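Local coordinates for twitching motility protein PilT (Aquifex aeolicus, PDB 2EYU), which drives retraction of the type IV pilus in twitching motility, probably by hydrolysing ATP in a C-terminal motor domain with a P-loop NTPase fold, at residues M45-Y48 with I49-K53; Q77-V80 with G81-K85; L117-E121 with T122-V126; V154-V157 with L158-I161. The protein carries 1 engineered substitution. All coordinates share one frame; numbering follows the deposited sequence.

How the contacts relate
All four contacts are local, each within one continuous run of chain, so none spans a long loop and none nests in or crosses another; they follow in series. Contact 1 covers the last turns of helix 38-52 and its exit at K53. Contact 2 turns the chain away from strand 74-79 toward helix 87-97. Contact 3 ends helix 110-121 and leads into strand 125-130, which belongs to the same sheet as strand 74-79. Contact 4 is the final part of helix 151-161. Contacts 3 and 4 touch, their centres about 12 Å apart, with L117 CD2 3.3 Å from V157 CG1. Contacts 2 and 4 are the most distant, about 29 Å between centres.

Contact 1: residues M45-Y48 with I49-K53; sequences MIDY and INQTK
One face of the Y48 ring receives the hydroxyl of T52, a helical turn later: T52 OG1 lies 3.4 Å from Y48 CE1, above the ring plane and displaced toward the rim. The ring also meets that of H22, the two planes standing about 80° apart. Y48 and T52 both lie in the C-terminal turns of helix 38-52, whose N-terminal end carries the last residues of a probable Walker A motif (P-loop). With CG anti to the backbone N (chi1 173°), the tyrosine side chain leans toward the following turn, where T52 can reach it.

Threonine suits a helix end because its hydroxyl can fold back on the backbone. T52 OG1 donates to Y48 O over 3.1 Å, approaching tilted out of the carbonyl plane. The same oxygen takes weak bonds from Q51 N and T52 N, so three donors of the last turn share this carbonyl. Earlier, the helix is regular: N50 N reaches I46 O at 2.9 Å with an N-H...O angle of 170°.

On the apolar side, I46 CG1 approaches I49 CD1 at 4.5 Å. These branched residues fit against the sheet, both touching I57, while I49 and the selenomethionine M45 rest on F127. Helical geometry stops at K53, whose N still bonds I49 O at 2.8 Å, an oxygen that also accepts from T52 N.

Contact 2: residues Q77-V80 with G81-K85; sequences QREV and GEDTK
E79 grips the turn that follows it through its carboxylate: OE1 accepts the backbone N-H of E82 at 2.8 Å, a nearly straight bond (162°) that meets the oxygen close to its C-O axis. The side chain starts with CG anti to the backbone N and then bends sharply at chi2 (-86°), which brings the acid round to the turn. A glutamate is long enough to span this distance.

The tighter side is where the chain doubles back. V80 and T84 form a single beta bridge, and their methyls V80 CG2 and T84 CG2 come within 4.2 Å. V80 also packs on I60 and F87, and T84 on A90, so this apolar side faces strand 56-61 and helix 87-97. T84 N adds a long, weak bond to E79 O at 3.4 Å. At the bend, G81 adopts backbone angles at which a CB would be jammed against V80 O, and glycine avoids this.

The other side is open to solvent. E82, D83 and K85 are exposed, polar residues suited to water, and E82 carries its carboxylate outward, its OE1 6.4 Å from E79 OE1. The modelled position of the D83 carboxylate is doubtful; if roughly right, it sets a second negative charge near E79, which might be mildly unfavourable.

The firmer chemistry lies in the bond from E82 N to E79: a carboxylate oxygen takes up a backbone N-H in a turn without regular structure, so a side chain satisfies a polar group of the main chain there.

Contact 3: residues L117-E121 with T122-V126; sequences LRAAE and TGHLV
Hydrogen bonds between R118, A119 and the residues T122 and H124 finish helix 110-121. R118 O is held twice by T122, through its backbone N at 3.0 Å and its hydroxyl OG1 at 3.2 Å. A chi1 of 63° sets OG1 between the backbone N and the carbonyl carbon, turned back over the helix end. A119 O is met by H124 ND1 at 3.0 Å, the oxygen lying in the imidazole plane at the ring's edge. The helix thus has a glycine-containing C-terminal end, with G123 at positive phi (93°), beyond which H124 N reaches back weakly to A119 O at 3.2 Å. Glycine fits because a CB there would press on the preceding carbonyl. A C-H...O contact, A120 CA to H124 O at 3.4 Å, ties the returning chain to the helix.

Apolar packing involves a single methyl. V126 CG2 lies 3.8 Å from A119 CB and close to A120 CB, and the small alanines let the strand come near the helix. R118 sends its charged end away to a salt bridge with E114.

Together these residues join helix 110-121 to strand 125-130 in a beta-alpha-beta unit that began with strand 101-104. The strand pairs with 101-104 and 26-31, while L117 and A120 face helix 151-161.

Contact 4: residues V154-V157 with L158-I161; sequences VRIV and LSFI
I156 and F160, a turn apart on helix 151-161, run alongside each other in the same direction, with the isoleucine methyl meeting the ring at its rim. I156 CG2 is 3.5 Å from F160 CE2 and lies in the ring plane, at the edge and not over a face. The same ring makes a cation-pi contact with R196 of helix 189-197. One residue on, V157 and I161 form a second pair that runs alongside, V157 CG1 to I161 CD1 at 3.8 Å. I161 places CG1 between its backbone N and carbonyl carbon (chi1 71°), and this brings its delta methyl back to V157.

With chi1 at 80°, S159 folds its hydroxyl back on the helix: OG donates to I156 O at 2.7 Å, an easy reach for a short side chain, and is also bonded to R196 NE, so this buried polar group has partners on the backbone and on helix 189-197.

The backbone is regular at first, with L158 N bonded to V154 O at 3.1 Å and almost straight (170°). Near the end it tightens: V157 O accepts I161 N at 2.9 Å nearly end-on and F160 N at 3.0 Å from above the carbonyl plane.

Branched and aliphatic residues suit the inner sides. V154 and L158 touch I142 of helix 135-144, and V157 and I161 face helix 110-121. Apolar residues three and four apart give the helix these packing surfaces, consistent with a helix flanking the central sheet of a P-loop NTPase fold, just before strand 162-171.

Contact 1: residues M45-Y48 with I49-K53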
loop_
_atom_site.group_PDB
_atom_site.type_symbol
_atom_site.label_atom_id
_atom_site.label_comp_id
_atom_site.label_asym_id
_atom_site.label_seq_id
_atom_site.Cartn_x
_atom_site.Cartn_y
_atom_site.Cartn_z
HETATM N N MSE A 45 6.396 6.649 5.906
HETATM C CA MSE A 45 7.305 6.139 4.875
HETATM C C MSE A 45 7.828 7.260 4.007
HETATM O O MSE A 45 9.012 7.336 3.657
HETATM C CB MSE A 45 6.633 5.129 3.946
HETATM C CG MSE A 45 6.141 3.843 4.556
HETATM SE SE MSE A 45 5.219 2.693 3.309
HETATM C CE MSE A 45 6.822 2.454 2.247
ATOM N N ILE A 46 6.999 8.214 3.592
ATOM C CA ILE A 46 7.548 9.341 2.846
ATOM C C ILE A 46 8.469 10.184 3.708
ATOM O O ILE A 46 9.519 10.692 3.306
ATOM C CB ILE A 46 6.390 10.199 2.295
ATOM C CG1 ILE A 46 5.583 9.515 1.183
ATOM C CG2 ILE A 46 6.880 11.566 1.845
ATOM C CD1 ILE A 46 4.359 10.349 0.834
ATOM N N ASP A 47 8.098 10.384 4.980
ATOM C CA ASP A 47 8.956 11.213 5.821
ATOM C C ASP A 47 10.324 10.569 6.072
ATOM O O ASP A 47 11.249 11.330 6.341
ATOM C CB ASP A 47 8.316 11.530 7.178
ATOM C CG ASP A 47 9.061 12.662 7.870
ATOM O OD1 ASP A 47 9.563 12.433 8.990
ATOM O OD2 ASP A 47 9.151 13.762 7.287
ATOM N N TYR A 48 10.429 9.251 5.973
ATOM C CA TYR A 48 11.690 8.535 5.956
ATOM C C TYR A 48 12.517 9.009 4.769
ATOM O O TYR A 48 13.702 9.312 4.893
ATOM C CB TYR A 48 11.523 7.017 5.828
ATOM C CG TYR A 48 12.823 6.249 5.648
ATOM C CD1 TYR A 48 13.749 6.086 6.658
ATOM C CD2 TYR A 48 13.128 5.679 4.414
ATOM C CE1 TYR A 48 14.934 5.385 6.483
ATOM C CE2 TYR A 48 14.301 4.982 4.223
ATOM C CZ TYR A 48 15.210 4.831 5.252
ATOM O OH TYR A 48 16.366 4.129 5.030
ATOM N N ILE A 49 11.843 9.008 3.622
ATOM C CA ILE A 49 12.512 9.462 2.408
ATOM C C ILE A 49 13.038 10.866 2.663
ATOM O O ILE A 49 14.243 11.067 2.526
ATOM C CB ILE A 49 11.560 9.421 1.201
ATOM C CG1 ILE A 49 10.833 8.089 1.012
ATOM C CG2 ILE A 49 12.317 9.788 -0.053
ATOM C CD1 ILE A 49 9.678 8.127 0.032
ATOM N N ASN A 50 12.142 11.776 3.044
ATOM C CA ASN A 50 12.469 13.149 3.397
ATOM C C ASN A 50 13.771 13.272 4.180
ATOM O O ASN A 50 14.583 14.162 3.925
ATOM C CB ASN A 50 11.346 13.744 4.260
ATOM C CG ASN A 50 11.249 15.242 4.332
ATOM O OD1 ASN A 50 10.501 15.783 5.160
ATOM N ND2 ASN A 50 11.944 15.988 3.486
ATOM N N GLN A 51 13.944 12.375 5.153
ATOM C CA GLN A 51 15.045 12.501 6.098
ATOM C C GLN A 51 16.324 11.871 5.563
ATOM O O GLN A 51 17.417 12.179 6.001
ATOM C CB GLN A 51 14.724 11.803 7.422
ATOM C CG GLN A 51 13.362 12.098 8.003
ATOM C CD GLN A 51 12.783 10.956 8.806
ATOM O OE1 GLN A 51 11.663 10.520 8.530
ATOM N NE2 GLN A 51 13.546 10.479 9.785
ATOM N N THR A 52 16.153 10.956 4.615
ATOM C CA THR A 52 17.273 10.115 4.195
ATOM C C THR A 52 17.815 10.490 2.837
ATOM O O THR A 52 19.028 10.428 2.590
ATOM C CB THR A 52 16.795 8.648 4.207
ATOM O OG1 THR A 52 16.525 8.307 5.580
ATOM C CG2 THR A 52 17.866 7.718 3.686
ATOM N N LYS A 53 16.940 10.913 1.923
ATOM C CA LYS A 53 17.415 11.206 0.573
ATOM C C LYS A 53 17.115 12.612 0.107
ATOM O O LYS A 53 16.084 13.202 0.467
ATOM C CB LYS A 53 16.729 10.199 -0.353
ATOM C CG LYS A 53 17.372 8.805 -0.274
ATOM C CD LYS A 53 17.721 8.315 -1.668
ATOM C CE LYS A 53 19.151 8.688 -2.035
ATOM N NZ LYS A 53 20.002 7.475 -2.206
#

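Contact 2: residues Q77-V80 with G81-K85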
loop_
_atom_site.group_PDB
_atom_site.type_symbol
_atom_site.label_atom_id
_atom_site.label_comp_id
_atom_site.label_asym_id
_atom_site.label_seq_id
_atom_site.Cartn_x
_atom_site.Cartn_y
_atom_site.Cartn_z
ATOM N N GLN A 77 3.457 19.619 -1.550
ATOM C CA GLN A 77 2.186 19.043 -1.155
ATOM C C GLN A 77 1.003 19.833 -1.708
ATOM O O GLN A 77 0.794 21.001 -1.403
ATOM C CB GLN A 77 2.059 18.964 0.369
ATOM C CG GLN A 77 3.109 18.102 1.055
ATOM C CD GLN A 77 2.761 17.874 2.513
ATOM O OE1 GLN A 77 1.818 17.119 2.781
ATOM N NE2 GLN A 77 3.467 18.514 3.437
ATOM N N ARG A 78 0.219 19.172 -2.552
ATOM C CA ARG A 78 -0.823 19.850 -3.302
ATOM C C ARG A 78 -2.193 19.303 -2.929
ATOM O O ARG A 78 -2.477 18.116 -3.092
ATOM C CB ARG A 78 -0.527 19.689 -4.801
ATOM C CG ARG A 78 0.934 19.962 -5.145
ATOM C CD ARG A 78 1.143 20.362 -6.594
ATOM N NE ARG A 78 0.979 19.246 -7.505
ATOM C CZ ARG A 78 1.535 19.040 -8.688
ATOM N NH1 ARG A 78 2.384 19.897 -9.241
ATOM N NH2 ARG A 78 1.226 17.927 -9.351
ATOM N N GLU A 79 -3.037 20.185 -2.405
ATOM C CA GLU A 79 -4.405 19.852 -2.038
ATOM C C GLU A 79 -5.302 20.003 -3.261
ATOM O O GLU A 79 -5.440 21.101 -3.808
ATOM C CB GLU A 79 -4.915 20.744 -0.908
ATOM C CG GLU A 79 -6.178 20.280 -0.213
ATOM C CD GLU A 79 -7.464 20.710 -0.879
ATOM O OE1 GLU A 79 -7.505 21.825 -1.452
ATOM O OE2 GLU A 79 -8.453 19.939 -0.841
ATOM N N VAL A 80 -5.912 18.904 -3.680
ATOM C CA VAL A 80 -6.883 19.009 -4.773
ATOM C C VAL A 80 -8.026 19.914 -4.323
ATOM O O VAL A 80 -8.829 19.575 -3.455
ATOM C CB VAL A 80 -7.423 17.644 -5.219
ATOM C CG1 VAL A 80 -8.911 17.714 -5.545
ATOM C CG2 VAL A 80 -6.637 17.144 -6.425
ATOM N N GLY A 81 -8.077 21.090 -4.929
ATOM C CA GLY A 81 -9.070 22.088 -4.566
ATOM C C GLY A 81 -8.431 23.458 -4.522
ATOM O O GLY A 81 -8.454 24.177 -5.525
ATOM N N GLU A 82 -7.856 23.850 -3.378
ATOM C CA GLU A 82 -7.264 25.196 -3.362
ATOM C C GLU A 82 -6.140 25.248 -4.384
ATOM O O GLU A 82 -6.122 26.027 -5.330
ATOM C CB GLU A 82 -6.773 25.588 -1.970
ATOM C CG GLU A 82 -7.410 26.842 -1.392
ATOM C CD GLU A 82 -6.485 28.040 -1.333
ATOM O OE1 GLU A 82 -5.252 27.848 -1.352
ATOM O OE2 GLU A 82 -6.984 29.183 -1.255
ATOM N N ASP A 83 -5.155 24.368 -4.205
ATOM C CA ASP A 83 -4.088 24.296 -5.205
ATOM C C ASP A 83 -4.706 23.949 -6.555
ATOM O O ASP A 83 -4.810 24.834 -7.417
ATOM C CB ASP A 83 -3.015 23.311 -4.756
ATOM C CG ASP A 83 -3.003 23.083 -3.260
ATOM O OD1 ASP A 83 -1.946 23.250 -2.617
ATOM O OD2 ASP A 83 -4.059 22.719 -2.693
ATOM N N THR A 84 -5.150 22.713 -6.779
ATOM C CA THR A 84 -5.726 22.420 -8.107
ATOM C C THR A 84 -7.119 21.829 -8.014
ATOM O O THR A 84 -7.886 22.245 -7.134
ATOM C CB THR A 84 -4.757 21.518 -8.896
ATOM O OG1 THR A 84 -5.367 21.073 -10.109
ATOM C CG2 THR A 84 -4.405 20.291 -8.074
ATOM N N LYS A 85 -7.531 20.896 -8.875
ATOM C CA LYS A 85 -8.928 20.467 -8.876
ATOM C C LYS A 85 -9.137 18.965 -8.953
ATOM O O LYS A 85 -9.826 18.384 -8.104
ATOM C CB LYS A 85 -9.681 21.131 -10.041
ATOM C CG LYS A 85 -9.159 20.825 -11.432
ATOM C CD LYS A 85 -10.013 19.776 -12.129
ATOM C CE LYS A 85 -9.321 19.237 -13.403
ATOM N NZ LYS A 85 -10.298 18.558 -14.311
#

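Contact 3: residues L117-E121 with T122-V126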
loop_
_atom_site.group_PDB
_atom_site.type_symbol
_atom_site.label_atom_id
_atom_site.label_comp_id
_atom_site.label_asym_id
_atom_site.label_seq_id
_atom_site.Cartn_x
_atom_site.Cartn_y
_atom_site.Cartn_z
ATOM N N LEU A 117 -0.070 4.411 -13.295
ATOM C CA LEU A 117 0.639 3.286 -13.909
ATOM C C LEU A 117 1.727 3.779 -14.842
ATOM O O LEU A 117 2.812 3.215 -14.946
ATOM C CB LEU A 117 -0.301 2.396 -14.717
ATOM C CG LEU A 117 -1.132 1.333 -14.018
ATOM C CD1 LEU A 117 -2.626 1.548 -14.244
ATOM C CD2 LEU A 117 -0.754 -0.054 -14.521
ATOM N N ARG A 118 1.443 4.867 -15.570
ATOM C CA ARG A 118 2.506 5.262 -16.511
ATOM C C ARG A 118 3.647 5.898 -15.720
ATOM O O ARG A 118 4.824 5.626 -16.004
ATOM C CB ARG A 118 1.994 6.177 -17.618
ATOM C CG ARG A 118 1.142 5.445 -18.653
ATOM C CD ARG A 118 1.921 5.113 -19.919
ATOM N NE ARG A 118 2.004 3.670 -20.146
ATOM C CZ ARG A 118 0.999 2.949 -20.632
ATOM N NH1 ARG A 118 1.130 1.643 -20.816
ATOM N NH2 ARG A 118 -0.153 3.557 -20.929
ATOM N N ALA A 119 3.296 6.725 -14.728
ATOM C CA ALA A 119 4.342 7.297 -13.888
ATOM C C ALA A 119 5.238 6.209 -13.302
ATOM O O ALA A 119 6.467 6.360 -13.313
ATOM C CB ALA A 119 3.755 8.138 -12.771
ATOM N N ALA A 120 4.616 5.148 -12.793
ATOM C CA ALA A 120 5.371 4.070 -12.161
ATOM C C ALA A 120 6.278 3.384 -13.175
ATOM O O ALA A 120 7.342 2.916 -12.792
ATOM C CB ALA A 120 4.476 3.032 -11.513
ATOM N N GLU A 121 5.887 3.303 -14.447
ATOM C CA GLU A 121 6.737 2.617 -15.409
ATOM C C GLU A 121 7.845 3.451 -16.043
ATOM O O GLU A 121 8.828 2.884 -16.535
ATOM C CB GLU A 121 5.907 2.101 -16.601
ATOM C CG GLU A 121 6.796 1.219 -17.490
ATOM C CD GLU A 121 6.025 0.620 -18.648
ATOM O OE1 GLU A 121 6.639 -0.003 -19.549
ATOM O OE2 GLU A 121 4.786 0.791 -18.641
ATOM N N THR A 122 7.730 4.764 -16.080
ATOM C CA THR A 122 8.731 5.627 -16.691
ATOM C C THR A 122 9.675 6.264 -15.680
ATOM O O THR A 122 10.057 7.430 -15.803
ATOM C CB THR A 122 8.016 6.754 -17.449
ATOM O OG1 THR A 122 7.296 7.527 -16.463
ATOM C CG2 THR A 122 6.965 6.248 -18.422
ATOM N N GLY A 123 10.099 5.561 -14.631
ATOM C CA GLY A 123 11.109 6.085 -13.755
ATOM C C GLY A 123 10.630 6.838 -12.544
ATOM O O GLY A 123 11.356 7.651 -11.985
ATOM N N HIS A 124 9.418 6.576 -12.047
ATOM C CA HIS A 124 9.063 7.236 -10.798
ATOM C C HIS A 124 8.505 6.256 -9.781
ATOM O O HIS A 124 7.856 5.289 -10.162
ATOM C CB HIS A 124 8.020 8.332 -11.046
ATOM C CG HIS A 124 8.371 9.231 -12.187
ATOM N ND1 HIS A 124 8.019 8.966 -13.493
ATOM C CD2 HIS A 124 9.058 10.399 -12.209
ATOM C CE1 HIS A 124 8.470 9.933 -14.274
ATOM N NE2 HIS A 124 9.099 10.816 -13.518
ATOM N N LEU A 125 8.761 6.575 -8.516
ATOM C CA LEU A 125 8.249 5.805 -7.392
ATOM C C LEU A 125 6.866 6.342 -7.059
ATOM O O LEU A 125 6.711 7.536 -6.779
ATOM C CB LEU A 125 9.173 5.886 -6.181
ATOM C CG LEU A 125 8.786 4.945 -5.032
ATOM C CD1 LEU A 125 8.753 3.498 -5.499
ATOM C CD2 LEU A 125 9.743 5.067 -3.857
ATOM N N VAL A 126 5.848 5.482 -7.111
ATOM C CA VAL A 126 4.495 5.997 -6.919
ATOM C C VAL A 126 3.838 5.370 -5.693
ATOM O O VAL A 126 3.736 4.158 -5.594
ATOM C CB VAL A 126 3.625 5.773 -8.164
ATOM C CG1 VAL A 126 2.222 6.320 -7.933
ATOM C CG2 VAL A 126 4.249 6.445 -9.385
#

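Contact 4: residues V154-V157 with L158-I161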
loop_
_atom_site.group_PDB
_atom_site.type_symbol
_atom_site.label_atom_id
_atom_site.label_comp_id
_atom_site.label_asym_id
_atom_site.label_seq_id
_atom_site.Cartn_x
_atom_site.Cartn_y
_atom_site.Cartn_z
ATOM N N VAL A 154 -3.277 -4.207 -18.193
ATOM C CA VAL A 154 -3.106 -3.778 -16.812
ATOM C C VAL A 154 -2.607 -4.863 -15.907
ATOM O O VAL A 154 -1.745 -4.621 -15.050
ATOM C CB VAL A 154 -4.488 -3.361 -16.224
ATOM C CG1 VAL A 154 -4.284 -2.749 -14.847
ATOM C CG2 VAL A 154 -5.201 -2.434 -17.173
ATOM N N ARG A 155 -3.134 -6.094 -16.062
ATOM C CA ARG A 155 -2.637 -7.121 -15.135
ATOM C C ARG A 155 -1.131 -7.328 -15.280
ATOM O O ARG A 155 -0.391 -7.404 -14.297
ATOM C CB ARG A 155 -3.375 -8.437 -15.329
ATOM C CG ARG A 155 -3.190 -9.455 -14.216
ATOM C CD ARG A 155 -3.849 -10.781 -14.555
ATOM N NE ARG A 155 -4.624 -10.738 -15.786
ATOM C CZ ARG A 155 -5.894 -10.452 -15.998
ATOM N NH1 ARG A 155 -6.716 -10.126 -15.011
ATOM N NH2 ARG A 155 -6.379 -10.482 -17.238
ATOM N N ILE A 156 -0.633 -7.410 -16.504
ATOM C CA ILE A 156 0.797 -7.709 -16.705
ATOM C C ILE A 156 1.670 -6.485 -16.472
ATOM O O ILE A 156 2.823 -6.640 -16.074
ATOM C CB ILE A 156 1.004 -8.321 -18.105
ATOM C CG1 ILE A 156 0.463 -9.747 -18.222
ATOM C CG2 ILE A 156 2.479 -8.238 -18.512
ATOM C CD1 ILE A 156 -0.323 -10.064 -19.467
ATOM N N VAL A 157 1.209 -5.263 -16.671
ATOM C CA VAL A 157 1.962 -4.079 -16.222
ATOM C C VAL A 157 2.195 -4.150 -14.724
ATOM O O VAL A 157 3.296 -3.941 -14.220
ATOM C CB VAL A 157 1.202 -2.779 -16.550
ATOM C CG1 VAL A 157 1.835 -1.562 -15.900
ATOM C CG2 VAL A 157 1.114 -2.553 -18.060
ATOM N N LEU A 158 1.132 -4.451 -13.957
ATOM C CA LEU A 158 1.293 -4.558 -12.522
ATOM C C LEU A 158 2.349 -5.611 -12.192
ATOM O O LEU A 158 3.143 -5.402 -11.285
ATOM C CB LEU A 158 -0.002 -4.969 -11.822
ATOM C CG LEU A 158 -0.934 -3.899 -11.270
ATOM C CD1 LEU A 158 -2.247 -4.539 -10.828
ATOM C CD2 LEU A 158 -0.291 -3.124 -10.122
ATOM N N SER A 159 2.312 -6.727 -12.939
ATOM C CA SER A 159 3.246 -7.796 -12.589
ATOM C C SER A 159 4.689 -7.330 -12.664
ATOM O O SER A 159 5.546 -7.908 -11.983
ATOM C CB SER A 159 3.016 -9.029 -13.473
ATOM O OG SER A 159 3.627 -8.884 -14.756
ATOM N N PHE A 160 4.978 -6.316 -13.488
ATOM C CA PHE A 160 6.353 -5.824 -13.600
ATOM C C PHE A 160 6.621 -4.579 -12.763
ATOM O O PHE A 160 7.766 -4.252 -12.445
ATOM C CB PHE A 160 6.676 -5.435 -15.031
ATOM C CG PHE A 160 6.864 -6.574 -16.015
ATOM C CD1 PHE A 160 8.111 -7.158 -16.160
ATOM C CD2 PHE A 160 5.776 -6.999 -16.746
ATOM C CE1 PHE A 160 8.237 -8.192 -17.078
ATOM C CE2 PHE A 160 5.913 -8.023 -17.668
ATOM C CZ PHE A 160 7.157 -8.609 -17.818
ATOM N N ILE A 161 5.581 -3.819 -12.422
ATOM C CA ILE A 161 5.885 -2.521 -11.805
ATOM C C ILE A 161 5.407 -2.452 -10.350
ATOM O O ILE A 161 5.916 -1.555 -9.662
ATOM C CB ILE A 161 5.282 -1.364 -12.607
ATOM C CG1 ILE A 161 3.752 -1.270 -12.517
ATOM C CG2 ILE A 161 5.708 -1.444 -14.070
ATOM C CD1 ILE A 161 3.211 0.128 -12.761
#